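Local coordinates for uncharacterized protein (Acinetobacter baumannii, PDB 5D66) that is of unknown function but folds as an ankyrin repeat domain and so probably serves as a scaffold for binding other proteins, at residues A[96-101]-A[128-133]; A[71-76]-A[103-108]; A[137-142]-A[174-179]; A[113-118]-A[153-158]. All blocks are in the same frame, centred on the assembly; numbering follows the deposited sequence. Where two conformers were deposited one is given.

The four contacts sample the seams between successive helical hairpins in an elongated ankyrin stack. Interactions 1 and 2 lie about 9 Å apart, centre to centre, and touch directly: interaction 2 joins helix 72-79 to the start of helix 106-111, and interaction 1 joins the loops that run before helices 106-111 and 138-144. Interaction 3, between helices 138-144 and 176-183, has an arrangement related to interaction 2, with centres about 19 Å apart. Interaction 4 pairs helices 115-124 and 150-162 of the other helix layer, about 14 Å from interaction 3 centre to centre. Interactions 2 and 3 follow in series along the chain, whereas interaction 1 interleaves with interaction 2, and interaction 4 with interaction 3.

Interaction 1: A[96-101]-A[128-133]; sequences KSTNRY and VNHVNN
The backbone N of Asn133 donates to Tyr101 O at 2.8 Å, nearly straight at 170°, and the donor sits tilted 20° from the carbonyl plane. The Asn133 side chain folds over the Tyr101 carbonyl: CG stands between the backbone N and the carbonyl carbon (chi1 75°), and ND2 reaches Arg100 O of the peptide before for a long, weak bond of 3.4 Å. A water bridges the same two atoms, donating to Arg100 O in a short bond and accepting from Asn133 ND2 at 3.0 Å. Asn133 OD1 lies at the edge of the Tyr101 ring, near its plane. Beside this cluster, Asn132 CB packs on Tyr101 O at 3.2 Å, while its amide is held by Glu141 and by the backbone of Leu134 and Trp136.

Farther along, Thr98 and His130 cross at about a right angle. The methyl CG2 of Thr98 comes obliquely to the imidazole, 3.6 Å from His130 CE1, and His130 NE2 bonds to Gly102 O.

Consecutive ankyrin loops are therefore joined at the surface by one strong backbone bond, a weaker amide bond and a water bridge, with a methyl-imidazole contact behind; the link depends chiefly on peptide groups.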
loop_
_atom_site.group_PDB
_atom_site.type_symbol
_atom_site.label_atom_id
_atom_site.label_comp_id
_atom_site.label_asym_id
_atom_site.label_seq_id
_atom_site.Cartn_x
_atom_site.Cartn_y
_atom_site.Cartn_z
ATOM N N LYS A 96 -5.820 1.840 -9.028
ATOM C CA LYS A 96 -7.191 2.076 -8.638
ATOM C C LYS A 96 -7.715 0.996 -7.706
ATOM O O LYS A 96 -8.840 1.118 -7.178
ATOM C CB LYS A 96 -8.124 2.204 -9.853
ATOM C CG LYS A 96 -7.797 3.428 -10.700
ATOM C CD LYS A 96 -8.735 3.479 -11.950
ATOM C CE LYS A 96 -8.010 3.554 -13.276
ATOM N NZ LYS A 96 -8.973 3.745 -14.398
ATOM N N SER A 97 -7.000 -0.103 -7.524
ATOM C CA SER A 97 -7.480 -1.173 -6.696
ATOM C C SER A 97 -7.470 -0.768 -5.244
ATOM O O SER A 97 -6.696 0.089 -4.790
ATOM C CB SER A 97 -6.649 -2.464 -6.909
ATOM O OG SER A 97 -5.315 -2.356 -6.465
ATOM N N THR A 98 -8.329 -1.431 -4.497
ATOM C CA THR A 98 -8.570 -1.076 -3.133
ATOM C C THR A 98 -8.552 -2.325 -2.220
ATOM O O THR A 98 -8.942 -3.452 -2.619
ATOM C CB THR A 98 -9.892 -0.299 -2.943
ATOM O OG1 THR A 98 -10.966 -1.070 -3.477
ATOM C CG2 THR A 98 -9.885 1.106 -3.632
ATOM N N ASN A 99 -8.145 -2.089 -0.983
ATOM C CA ASN A 99 -8.093 -3.094 0.041
ATOM C C ASN A 99 -9.480 -3.221 0.715
ATOM O O ASN A 99 -10.448 -2.607 0.256
ATOM C CB ASN A 99 -7.002 -2.728 1.051
ATOM C CG ASN A 99 -7.219 -1.383 1.680
ATOM O OD1 ASN A 99 -8.355 -0.998 1.929
ATOM N ND2 ASN A 99 -6.149 -0.632 1.895
ATOM N N ARG A 100 -9.580 -3.982 1.785
ATOM C CA ARG A 100 -10.869 -4.236 2.401
ATOM C C ARG A 100 -11.483 -2.990 2.986
ATOM O O ARG A 100 -12.744 -3.026 3.272
ATOM C CB ARG A 100 -10.792 -5.345 3.433
ATOM C CG ARG A 100 -10.019 -4.979 4.626
ATOM C CD ARG A 100 -9.569 -6.258 5.391
ATOM N NE ARG A 100 -8.786 -5.994 6.561
ATOM C CZ ARG A 100 -7.441 -5.928 6.618
ATOM N NH1 ARG A 100 -6.649 -5.946 5.524
ATOM N NH2 ARG A 100 -6.894 -5.789 7.818
ATOM N N TYR A 101 -10.668 -1.979 3.335
ATOM C CA TYR A 101 -11.165 -0.705 3.841
ATOM C C TYR A 101 -11.531 0.243 2.714
ATOM O O TYR A 101 -11.837 1.410 2.996
ATOM C CB TYR A 101 -10.099 -0.032 4.715
ATOM C CG TYR A 101 -9.857 -0.775 5.962
ATOM C CD1 TYR A 101 -10.700 -0.635 7.023
ATOM C CD2 TYR A 101 -8.776 -1.632 6.092
ATOM C CE1 TYR A 101 -10.508 -1.323 8.177
ATOM C CE2 TYR A 101 -8.566 -2.328 7.252
ATOM C CZ TYR A 101 -9.416 -2.171 8.299
ATOM O OH TYR A 101 -9.142 -2.884 9.429
ATOM N N VAL A 128 -4.178 10.762 -4.862
ATOM C CA VAL A 128 -4.042 11.296 -3.524
ATOM C C VAL A 128 -5.384 11.679 -2.911
ATOM O O VAL A 128 -5.500 11.794 -1.679
ATOM C CB VAL A 128 -3.066 12.482 -3.475
ATOM C CG1 VAL A 128 -1.656 12.032 -3.781
ATOM C CG2 VAL A 128 -3.501 13.619 -4.343
ATOM N N ASN A 129 -6.400 11.950 -3.726
ATOM C CA ASN A 129 -7.703 12.375 -3.242
ATOM C C ASN A 129 -8.729 11.227 -2.999
ATOM O O ASN A 129 -9.874 11.480 -2.700
ATOM C CB ASN A 129 -8.304 13.438 -4.155
ATOM C CG ASN A 129 -7.577 14.756 -4.027
ATOM O OD1 ASN A 129 -7.095 15.129 -2.953
ATOM N ND2 ASN A 129 -7.500 15.499 -5.118
ATOM N N HIS A 130 -8.262 9.984 -3.132
ATOM C CA HIS A 130 -9.156 8.863 -2.896
ATOM C C HIS A 130 -9.611 8.800 -1.440
ATOM O O HIS A 130 -8.840 8.998 -0.518
ATOM C CB HIS A 130 -8.421 7.553 -3.203
ATOM C CG HIS A 130 -9.241 6.322 -3.158
ATOM N ND1 HIS A 130 -9.772 5.715 -4.267
ATOM C CD2 HIS A 130 -9.542 5.552 -2.108
ATOM C CE1 HIS A 130 -10.458 4.655 -3.850
ATOM N NE2 HIS A 130 -10.394 4.580 -2.542
ATOM N N VAL A 131 -10.892 8.522 -1.255
ATOM C CA VAL A 131 -11.521 8.413 0.054
ATOM C C VAL A 131 -11.942 6.959 0.331
ATOM O O VAL A 131 -12.628 6.325 -0.454
ATOM C CB VAL A 131 -12.819 9.289 0.141
ATOM C CG1 VAL A 131 -13.389 9.256 1.539
ATOM C CG2 VAL A 131 -12.550 10.718 -0.263
ATOM N N ASN A 132 -11.450 6.427 1.446
ATOM C CA ASN A 132 -11.769 5.019 1.806
ATOM C C ASN A 132 -13.126 4.909 2.514
ATOM O O ASN A 132 -13.878 5.901 2.662
ATOM C CB ASN A 132 -10.612 4.379 2.579
ATOM C CG ASN A 132 -10.472 4.885 3.994
ATOM O OD1 ASN A 132 -11.349 5.566 4.533
ATOM N ND2 ASN A 132 -9.327 4.571 4.592
ATOM N N ASN A 133 -13.482 3.702 2.952
ATOM C CA ASN A 133 -14.827 3.474 3.521
ATOM C C ASN A 133 -14.926 3.840 4.972
ATOM O O ASN A 133 -16.010 3.744 5.536
ATOM C CB ASN A 133 -15.327 2.044 3.211
ATOM C CG ASN A 133 -14.678 0.946 4.037
ATOM O OD1 ASN A 133 -14.189 1.162 5.149
ATOM N ND2 ASN A 133 -14.704 -0.271 3.476
HETATM O O HOH W 1 -14.235 -2.587 5.290
#

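Interaction 2: A[71-76]-A[103-108]; sequences SPYLYA and GTALIP
Tyr73 and Leu74 approach Ala105 with different parts of their side chains: an aromatic end and one methyl of a branched side chain. The phenol of Tyr73 reaches across with its far end, OH lying 3.4 Å and CZ 3.5 Å from Ala105 CB. The methyl meets the ring obliquely, and CE1 and CE2 stand a little farther from it, at similar distances, so it is centred near the hydroxyl end. In Tyr73, CG lies anti to the backbone N (chi1 154°), which carries the ring out to this position.

Leu74 uses a single branch. Its CD2 packs against the backbone that leads into helix 106-111, approaching Ala105 N to 3.8 Å and Gly103 O to 4.2 Å, and its contact with Ala105 CB is comparatively loose. Ala105 thus receives the phenol end on its methyl and the leucine branch on its amide side.

A water joins the same two partners through polar atoms. It lies in the plane of the Tyr73 ring at its edge, and this one water accepts from both the Tyr73 hydroxyl, OH at 2.8 Å, and the Ala105 amide, N at 3.2 Å. Ser71 OG caps its own helix by accepting from Leu74 N at 3.0 Å; Thr104 OG1 makes a weaker capping bond with Leu106 N.

The contact packs helix 72-79 against the start of helix 106-111 in the ankyrin stack. Behind it, Leu85 and Leu89 of helix 82-90 pack on Tyr73, and Leu121 of helix 115-124 reaches both Tyr73 and Ala105.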
loop_
_atom_site.group_PDB
_atom_site.type_symbol
_atom_site.label_atom_id
_atom_site.label_comp_id
_atom_site.label_asym_id
_atom_site.label_seq_id
_atom_site.Cartn_x
_atom_site.Cartn_y
_atom_site.Cartn_z
ATOM N N SER A 71 -4.001 -7.831 -2.081
ATOM C CA SER A 71 -3.186 -8.256 -3.219
ATOM C C SER A 71 -1.738 -8.053 -2.883
ATOM O O SER A 71 -1.392 -7.264 -1.970
ATOM C CB SER A 71 -3.515 -7.504 -4.501
ATOM O OG SER A 71 -3.146 -6.139 -4.336
ATOM N N PRO A 72 -0.826 -8.628 -3.666
ATOM C CA PRO A 72 0.602 -8.366 -3.427
ATOM C C PRO A 72 0.943 -6.859 -3.422
ATOM O O PRO A 72 1.626 -6.385 -2.538
ATOM C CB PRO A 72 1.318 -9.186 -4.508
ATOM C CG PRO A 72 0.353 -10.356 -4.689
ATOM C CD PRO A 72 -1.016 -9.782 -4.548
ATOM N N TYR A 73 0.453 -6.137 -4.434
ATOM C CA TYR A 73 0.661 -4.689 -4.504
ATOM C C TYR A 73 0.076 -3.992 -3.258
ATOM O O TYR A 73 0.739 -3.174 -2.616
ATOM C CB TYR A 73 0.042 -4.175 -5.808
ATOM C CG TYR A 73 -0.374 -2.716 -5.751
ATOM C CD1 TYR A 73 0.565 -1.708 -5.706
ATOM C CD2 TYR A 73 -1.711 -2.366 -5.697
ATOM C CE1 TYR A 73 0.151 -0.368 -5.647
ATOM C CE2 TYR A 73 -2.129 -1.049 -5.645
ATOM C CZ TYR A 73 -1.191 -0.059 -5.562
ATOM O OH TYR A 73 -1.573 1.269 -5.477
ATOM N N LEU A 74 -1.208 -4.228 -2.961
ATOM C CA LEU A 74 -1.853 -3.513 -1.871
ATOM C C LEU A 74 -1.175 -3.762 -0.537
ATOM O O LEU A 74 -1.004 -2.848 0.276
ATOM C CB LEU A 74 -3.333 -3.831 -1.789
ATOM C CG LEU A 74 -4.186 -3.289 -2.876
ATOM C CD1 LEU A 74 -5.540 -4.029 -2.934
ATOM C CD2 LEU A 74 -4.467 -1.818 -2.641
ATOM N N TYR A 75 -0.817 -5.012 -0.274
ATOM C CA TYR A 75 -0.233 -5.410 0.971
ATOM C C TYR A 75 1.208 -4.849 1.086
ATOM O O TYR A 75 1.618 -4.353 2.140
ATOM C CB TYR A 75 -0.143 -6.918 1.082
ATOM C CG TYR A 75 0.231 -7.450 2.429
ATOM C CD1 TYR A 75 -0.740 -7.758 3.339
ATOM C CD2 TYR A 75 1.535 -7.668 2.787
ATOM C CE1 TYR A 75 -0.430 -8.223 4.611
ATOM C CE2 TYR A 75 1.857 -8.134 4.022
ATOM C CZ TYR A 75 0.874 -8.433 4.947
ATOM O OH TYR A 75 1.190 -8.950 6.198
ATOM N N ALA A 76 1.993 -4.922 0.010
ATOM C CA ALA A 76 3.357 -4.391 0.050
ATOM C C ALA A 76 3.308 -2.891 0.345
ATOM O O ALA A 76 4.143 -2.374 1.111
ATOM C CB ALA A 76 4.126 -4.664 -1.223
ATOM N N GLY A 103 -9.517 1.452 0.611
ATOM C CA GLY A 103 -8.407 2.339 0.414
ATOM C C GLY A 103 -7.444 1.894 -0.666
ATOM O O GLY A 103 -7.318 0.749 -0.974
ATOM N N THR A 104 -6.793 2.863 -1.311
ATOM C CA THR A 104 -5.654 2.577 -2.126
ATOM C C THR A 104 -4.469 2.116 -1.277
ATOM O O THR A 104 -4.526 2.179 -0.058
ATOM C CB THR A 104 -5.232 3.848 -2.859
ATOM O OG1 THR A 104 -4.808 4.765 -1.842
ATOM C CG2 THR A 104 -6.285 4.457 -3.723
ATOM N N ALA A 105 -3.386 1.701 -1.923
ATOM C CA ALA A 105 -2.167 1.350 -1.188
ATOM C C ALA A 105 -1.575 2.554 -0.444
ATOM O O ALA A 105 -0.844 2.402 0.523
ATOM C CB ALA A 105 -1.135 0.725 -2.127
ATOM N N LEU A 106 -1.830 3.755 -0.967
ATOM C CA LEU A 106 -1.292 4.962 -0.382
ATOM C C LEU A 106 -1.833 5.272 0.978
ATOM O O LEU A 106 -1.115 5.820 1.828
ATOM C CB LEU A 106 -1.531 6.145 -1.332
ATOM C CG LEU A 106 -1.123 7.495 -0.914
ATOM C CD1 LEU A 106 0.426 7.537 -0.614
ATOM C CD2 LEU A 106 -1.452 8.527 -1.941
ATOM N N ILE A 107 -3.100 5.012 1.213
ATOM C CA ILE A 107 -3.748 5.413 2.475
ATOM C C ILE A 107 -3.088 4.694 3.677
ATOM O O ILE A 107 -2.661 5.384 4.629
ATOM C CB ILE A 107 -5.267 5.293 2.425
ATOM C CG1 ILE A 107 -5.818 6.248 1.352
ATOM C CG2 ILE A 107 -5.822 5.662 3.810
ATOM C CD1 ILE A 107 -7.286 6.193 1.180
ATOM N N PRO A 108 -2.932 3.359 3.673
ATOM C CA PRO A 108 -2.241 2.721 4.807
ATOM C C PRO A 108 -0.790 3.100 4.897
ATOM O O PRO A 108 -0.221 3.176 6.001
ATOM C CB PRO A 108 -2.478 1.233 4.586
ATOM C CG PRO A 108 -2.749 1.109 3.109
ATOM C CD PRO A 108 -3.565 2.339 2.818
HETATM O O HOH W 2 -4.313 1.496 -5.007
#

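Interaction 3: A[137-142]-A[174-179]; sequences TALLEA and ITPLQH
Leu139 and Leu140 take different first torsions and so bring two methyls to bear on Pro176. In Leu140, CG lies opposite the carbonyl carbon (chi1 -74°); CD1 continues the chain, and the side branch CD2 is the one that meets Pro176 and His179. Leu139 instead has CG opposite its backbone N (chi1 -178°), and its CD2, the extended branch, reaches Pro176.

The two methyls converge on one atom of the pyrrolidine ring: Pro176 CG is 3.9 Å from Leu140 CD2 and 4.0 Å from Leu139 CD2. The Leu139 side chain meets the proline at about a right angle, whereas that of Leu140 slants across it. Leu140 CD2 also touches the imidazole of His179, at 3.7 Å from CD2 of that ring, arriving obliquely to its plane. A hydrogen bond from His179 NE2 to Asp170 positions this ring, and in one of the two conformers of Ile174 its CG2 lies over the centre of an imidazole face.

Each segment opens with the same cap. Thr137 OG1 accepts from Leu140 N at 3.0 Å, and Thr175 OG1 accepts from Gln178 N at 3.1 Å, both bonds nearly straight. These caps set the starts of helices 138-144 and 176-183, the latter preceding helix 186-194 near the C-terminal end. Leu192 of helix 186-194 packs on both Leu139 and Pro176.

No hydrogen bond crosses between the segments. The cohesion here is van der Waals contact among methyls, a proline ring and an imidazole, while the threonine hydroxyls cap the helices and His179 NE2 bonds Asp170.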
loop_
_atom_site.group_PDB
_atom_site.type_symbol
_atom_site.label_atom_id
_atom_site.label_comp_id
_atom_site.label_asym_id
_atom_site.label_seq_id
_atom_site.Cartn_x
_atom_site.Cartn_y
_atom_site.Cartn_z
ATOM N N THR A 137 -9.111 10.140 3.624
ATOM C CA THR A 137 -8.076 10.219 2.618
ATOM C C THR A 137 -6.718 9.864 3.266
ATOM O O THR A 137 -6.598 9.807 4.517
ATOM C CB THR A 137 -8.015 11.640 2.072
ATOM O OG1 THR A 137 -7.765 12.468 3.228
ATOM C CG2 THR A 137 -9.222 12.098 1.367
ATOM N N ALA A 138 -5.682 9.771 2.468
ATOM C CA ALA A 138 -4.328 9.634 2.982
ATOM C C ALA A 138 -3.984 10.809 3.928
ATOM O O ALA A 138 -3.397 10.577 4.941
ATOM C CB ALA A 138 -3.354 9.524 1.845
ATOM N N LEU A 139 -4.319 12.031 3.502
ATOM C CA LEU A 139 -4.077 13.206 4.300
ATOM C C LEU A 139 -4.766 13.105 5.674
ATOM O O LEU A 139 -4.136 13.366 6.716
ATOM C CB LEU A 139 -4.508 14.457 3.553
ATOM C CG LEU A 139 -4.287 15.798 4.243
ATOM C CD1 LEU A 139 -2.856 16.064 4.539
ATOM C CD2 LEU A 139 -4.873 16.893 3.402
ATOM N N LEU A 140 -6.032 12.773 5.683
ATOM C CA LEU A 140 -6.767 12.656 6.941
ATOM C C LEU A 140 -6.146 11.610 7.825
ATOM O O LEU A 140 -5.970 11.832 9.039
ATOM C CB LEU A 140 -8.242 12.416 6.710
ATOM C CG LEU A 140 -9.025 13.628 6.243
ATOM C CD1 LEU A 140 -10.338 13.245 5.603
ATOM C CD2 LEU A 140 -9.312 14.569 7.401
ATOM N N GLU A 141 -5.850 10.429 7.287
ATOM C CA GLU A 141 -5.220 9.405 8.144
ATOM C C GLU A 141 -3.865 9.824 8.667
ATOM O O GLU A 141 -3.545 9.517 9.815
ATOM C CB GLU A 141 -5.137 8.063 7.426
ATOM C CG GLU A 141 -6.504 7.444 7.168
ATOM C CD GLU A 141 -6.540 5.914 7.150
ATOM O OE1 GLU A 141 -5.601 5.295 7.529
ATOM O OE2 GLU A 141 -7.576 5.347 6.779
ATOM N N ALA A 142 -3.051 10.476 7.853
ATOM C CA ALA A 142 -1.750 10.894 8.348
ATOM C C ALA A 142 -1.867 11.836 9.543
ATOM O O ALA A 142 -1.040 11.806 10.461
ATOM C CB ALA A 142 -0.985 11.565 7.241
ATOM N N ILE A 174 -15.424 17.286 9.385
ATOM C CA ILE A 174 -14.249 17.860 10.032
ATOM C C ILE A 174 -13.088 17.871 9.051
ATOM O O ILE A 174 -12.714 16.825 8.484
ATOM C CB ILE A 174 -13.947 17.189 11.319
ATOM C CG1 ILE A 174 -15.156 17.254 12.227
ATOM C CG2 ILE A 174 -12.724 17.835 11.960
ATOM C CD1 ILE A 174 -14.941 16.531 13.492
ATOM N N THR A 175 -12.534 19.049 8.833
ATOM C CA THR A 175 -11.523 19.237 7.823
ATOM C C THR A 175 -10.131 18.818 8.322
ATOM O O THR A 175 -9.870 18.778 9.554
ATOM C CB THR A 175 -11.495 20.708 7.432
ATOM O OG1 THR A 175 -11.068 21.465 8.545
ATOM C CG2 THR A 175 -12.839 21.192 6.834
ATOM N N PRO A 176 -9.194 18.591 7.398
ATOM C CA PRO A 176 -7.800 18.407 7.831
ATOM C C PRO A 176 -7.307 19.526 8.760
ATOM O O PRO A 176 -6.653 19.222 9.752
ATOM C CB PRO A 176 -7.090 18.384 6.466
ATOM C CG PRO A 176 -8.088 17.752 5.549
ATOM C CD PRO A 176 -9.371 18.365 5.953
ATOM N N LEU A 177 -7.610 20.786 8.431
ATOM C CA LEU A 177 -7.174 21.903 9.259
ATOM C C LEU A 177 -7.725 21.794 10.670
ATOM O O LEU A 177 -6.986 21.987 11.649
ATOM C CB LEU A 177 -7.592 23.189 8.599
ATOM C CG LEU A 177 -7.180 24.474 9.336
ATOM C CD1 LEU A 177 -5.697 24.560 9.478
ATOM C CD2 LEU A 177 -7.741 25.678 8.610
ATOM N N GLN A 178 -9.012 21.523 10.802
ATOM C CA GLN A 178 -9.585 21.383 12.127
ATOM C C GLN A 178 -8.985 20.218 12.897
ATOM O O GLN A 178 -8.695 20.335 14.079
ATOM C CB GLN A 178 -11.101 21.315 12.051
ATOM C CG GLN A 178 -11.750 21.404 13.440
ATOM C CD GLN A 178 -11.347 22.695 14.229
ATOM O OE1 GLN A 178 -11.575 23.816 13.762
ATOM N NE2 GLN A 178 -10.641 22.517 15.364
ATOM N N HIS A 179 -8.792 19.091 12.219
ATOM C CA HIS A 179 -8.136 17.966 12.843
ATOM C C HIS A 179 -6.762 18.310 13.381
ATOM O O HIS A 179 -6.378 17.885 14.487
ATOM C CB HIS A 179 -8.082 16.757 11.921
ATOM C CG HIS A 179 -9.355 15.979 11.855
ATOM N ND1 HIS A 179 -9.892 15.366 12.962
ATOM C CD2 HIS A 179 -10.158 15.673 10.829
ATOM C CE1 HIS A 179 -10.958 14.684 12.630
ATOM N NE2 HIS A 179 -11.160 14.884 11.349
#

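Interaction 4: A[113-118]-A[153-158]; sequences GHVETV and QQIVAL
Val115 and Val118 pack against Ile155 and Leu158 in an apolar seam, one helical turn against another. The branches divide the work: Val118 CG2 lies 4.0 Å from Ile155 CG1, while Val118 CG1 lies 4.0 Å from Leu158 CD1. Val115 is split in the same way, with CG2 beside Ile155 CD1 and CG1 beside Leu158 CD1 at 4.1 Å. With its CG1 opposite the carbonyl carbon and the chain extended beyond (chi1 -76°, chi2 161°), Ile155 projects CD1 past Val115 to the backbone of Gly113, between helices 106-111 and 115-124.

There the contact is between side chain and backbone. Ile155 CD1 rests 3.5 Å from Gly113 CA, at the residue whose positive phi closes the previous helix in a Schellman motif. Leu158 CD1 likewise comes within 4.0 Å of Val115 O.

At the outer margin a polar group joins by packing alone: in one of its two conformers, the extended Gln154 crosses Val115 at about a right angle and sets OE1 3.6 Å from Val115 CG2. No hydrogen bond spans the two segments; just outside them, Asn151 ND2 of helix 150-162 bonds Gly113 O.

The seam joins helices 115-124 and 150-162. Helix 106-111 packs against it, with Leu106 and Ala109 on Val118 and Ala110 on Ile155, and Val156 turns to Ile188 of helix 186-194, next in the stack.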
loop_
_atom_site.group_PDB
_atom_site.type_symbol
_atom_site.label_atom_id
_atom_site.label_comp_id
_atom_site.label_asym_id
_atom_site.label_seq_id
_atom_site.Cartn_x
_atom_site.Cartn_y
_atom_site.Cartn_z
ATOM N N GLY A 113 2.998 5.858 8.478
ATOM C CA GLY A 113 4.183 6.690 8.528
ATOM C C GLY A 113 5.298 6.211 7.663
ATOM O O GLY A 113 6.456 6.542 7.921
ATOM N N HIS A 114 5.008 5.480 6.578
ATOM C CA HIS A 114 6.034 4.909 5.708
ATOM C C HIS A 114 6.385 5.956 4.618
ATOM O O HIS A 114 5.784 5.967 3.556
ATOM C CB HIS A 114 5.525 3.608 5.024
ATOM C CG HIS A 114 5.191 2.489 5.938
ATOM N ND1 HIS A 114 5.953 2.126 7.014
ATOM C CD2 HIS A 114 4.146 1.615 5.895
ATOM C CE1 HIS A 114 5.436 1.033 7.573
ATOM N NE2 HIS A 114 4.314 0.739 6.937
ATOM N N VAL A 115 7.323 6.838 4.961
ATOM C CA VAL A 115 7.547 8.021 4.142
ATOM C C VAL A 115 7.965 7.658 2.690
ATOM O O VAL A 115 7.423 8.202 1.733
ATOM C CB VAL A 115 8.618 8.964 4.782
ATOM C CG1 VAL A 115 8.884 10.186 3.909
ATOM C CG2 VAL A 115 8.209 9.423 6.154
ATOM N N GLU A 116 8.940 6.764 2.552
ATOM C CA GLU A 116 9.452 6.459 1.205
ATOM C C GLU A 116 8.396 5.708 0.392
ATOM O O GLU A 116 8.321 5.886 -0.818
ATOM C CB GLU A 116 10.764 5.675 1.235
ATOM C CG GLU A 116 11.898 6.454 1.855
ATOM C CD GLU A 116 12.050 7.807 1.265
ATOM O OE1 GLU A 116 12.039 7.957 0.034
ATOM O OE2 GLU A 116 12.132 8.788 2.016
ATOM N N THR A 117 7.557 4.920 1.053
ATOM C CA THR A 117 6.448 4.240 0.367
ATOM C C THR A 117 5.415 5.279 -0.133
ATOM O O THR A 117 4.964 5.217 -1.272
ATOM C CB THR A 117 5.803 3.237 1.263
ATOM O OG1 THR A 117 6.754 2.235 1.648
ATOM C CG2 THR A 117 4.649 2.540 0.602
ATOM N N VAL A 118 5.087 6.266 0.702
ATOM C CA VAL A 118 4.247 7.364 0.290
ATOM C C VAL A 118 4.840 8.097 -0.934
ATOM O O VAL A 118 4.152 8.327 -1.919
ATOM C CB VAL A 118 3.967 8.328 1.470
ATOM C CG1 VAL A 118 3.366 9.659 0.960
ATOM C CG2 VAL A 118 3.091 7.664 2.489
ATOM N N GLN A 153 4.673 14.754 9.515
ATOM C CA GLN A 153 4.860 16.058 8.865
ATOM C C GLN A 153 5.387 15.899 7.437
ATOM O O GLN A 153 4.904 16.576 6.515
ATOM C CB GLN A 153 5.836 16.923 9.651
ATOM C CG GLN A 153 5.305 17.395 10.984
ATOM C CD GLN A 153 6.367 18.093 11.807
ATOM O OE1 GLN A 153 7.271 18.699 11.283
ATOM N NE2 GLN A 153 6.266 17.944 13.102
ATOM N N GLN A 154 6.338 14.981 7.252
ATOM C CA GLN A 154 6.962 14.774 5.928
ATOM C C GLN A 154 5.891 14.239 4.960
ATOM O O GLN A 154 5.808 14.704 3.814
ATOM C CB GLN A 154 8.144 13.819 6.042
ATOM C CG GLN A 154 9.262 14.459 6.806
ATOM C CD GLN A 154 10.295 13.480 7.342
ATOM O OE1 GLN A 154 10.258 12.293 7.023
ATOM N NE2 GLN A 154 11.249 13.988 8.099
ATOM N N ILE A 155 5.046 13.326 5.424
ATOM C CA ILE A 155 3.986 12.740 4.583
ATOM C C ILE A 155 2.940 13.784 4.250
ATOM O O ILE A 155 2.472 13.864 3.102
ATOM C CB ILE A 155 3.407 11.518 5.279
ATOM C CG1 ILE A 155 4.394 10.347 5.142
ATOM C CG2 ILE A 155 2.030 11.149 4.754
ATOM C CD1 ILE A 155 4.222 9.244 6.095
ATOM N N VAL A 156 2.492 14.577 5.241
ATOM C CA VAL A 156 1.603 15.713 4.941
ATOM C C VAL A 156 2.190 16.609 3.850
ATOM O O VAL A 156 1.510 17.004 2.897
ATOM C CB VAL A 156 1.209 16.446 6.199
ATOM C CG1 VAL A 156 0.518 17.778 5.887
ATOM C CG2 VAL A 156 0.322 15.576 7.089
ATOM N N ALA A 157 3.465 16.995 4.043
ATOM C CA ALA A 157 4.095 17.861 3.076
ATOM C C ALA A 157 4.111 17.256 1.682
ATOM O O ALA A 157 3.888 17.942 0.691
ATOM C CB ALA A 157 5.446 18.288 3.544
ATOM N N LEU A 158 4.440 15.967 1.604
ATOM C CA LEU A 158 4.481 15.268 0.297
ATOM C C LEU A 158 3.132 15.269 -0.354
ATOM O O LEU A 158 2.994 15.549 -1.554
ATOM C CB LEU A 158 4.926 13.798 0.455
ATOM C CG LEU A 158 6.398 13.560 0.784
ATOM C CD1 LEU A 158 6.621 12.054 1.001
ATOM C CD2 LEU A 158 7.288 14.039 -0.282
#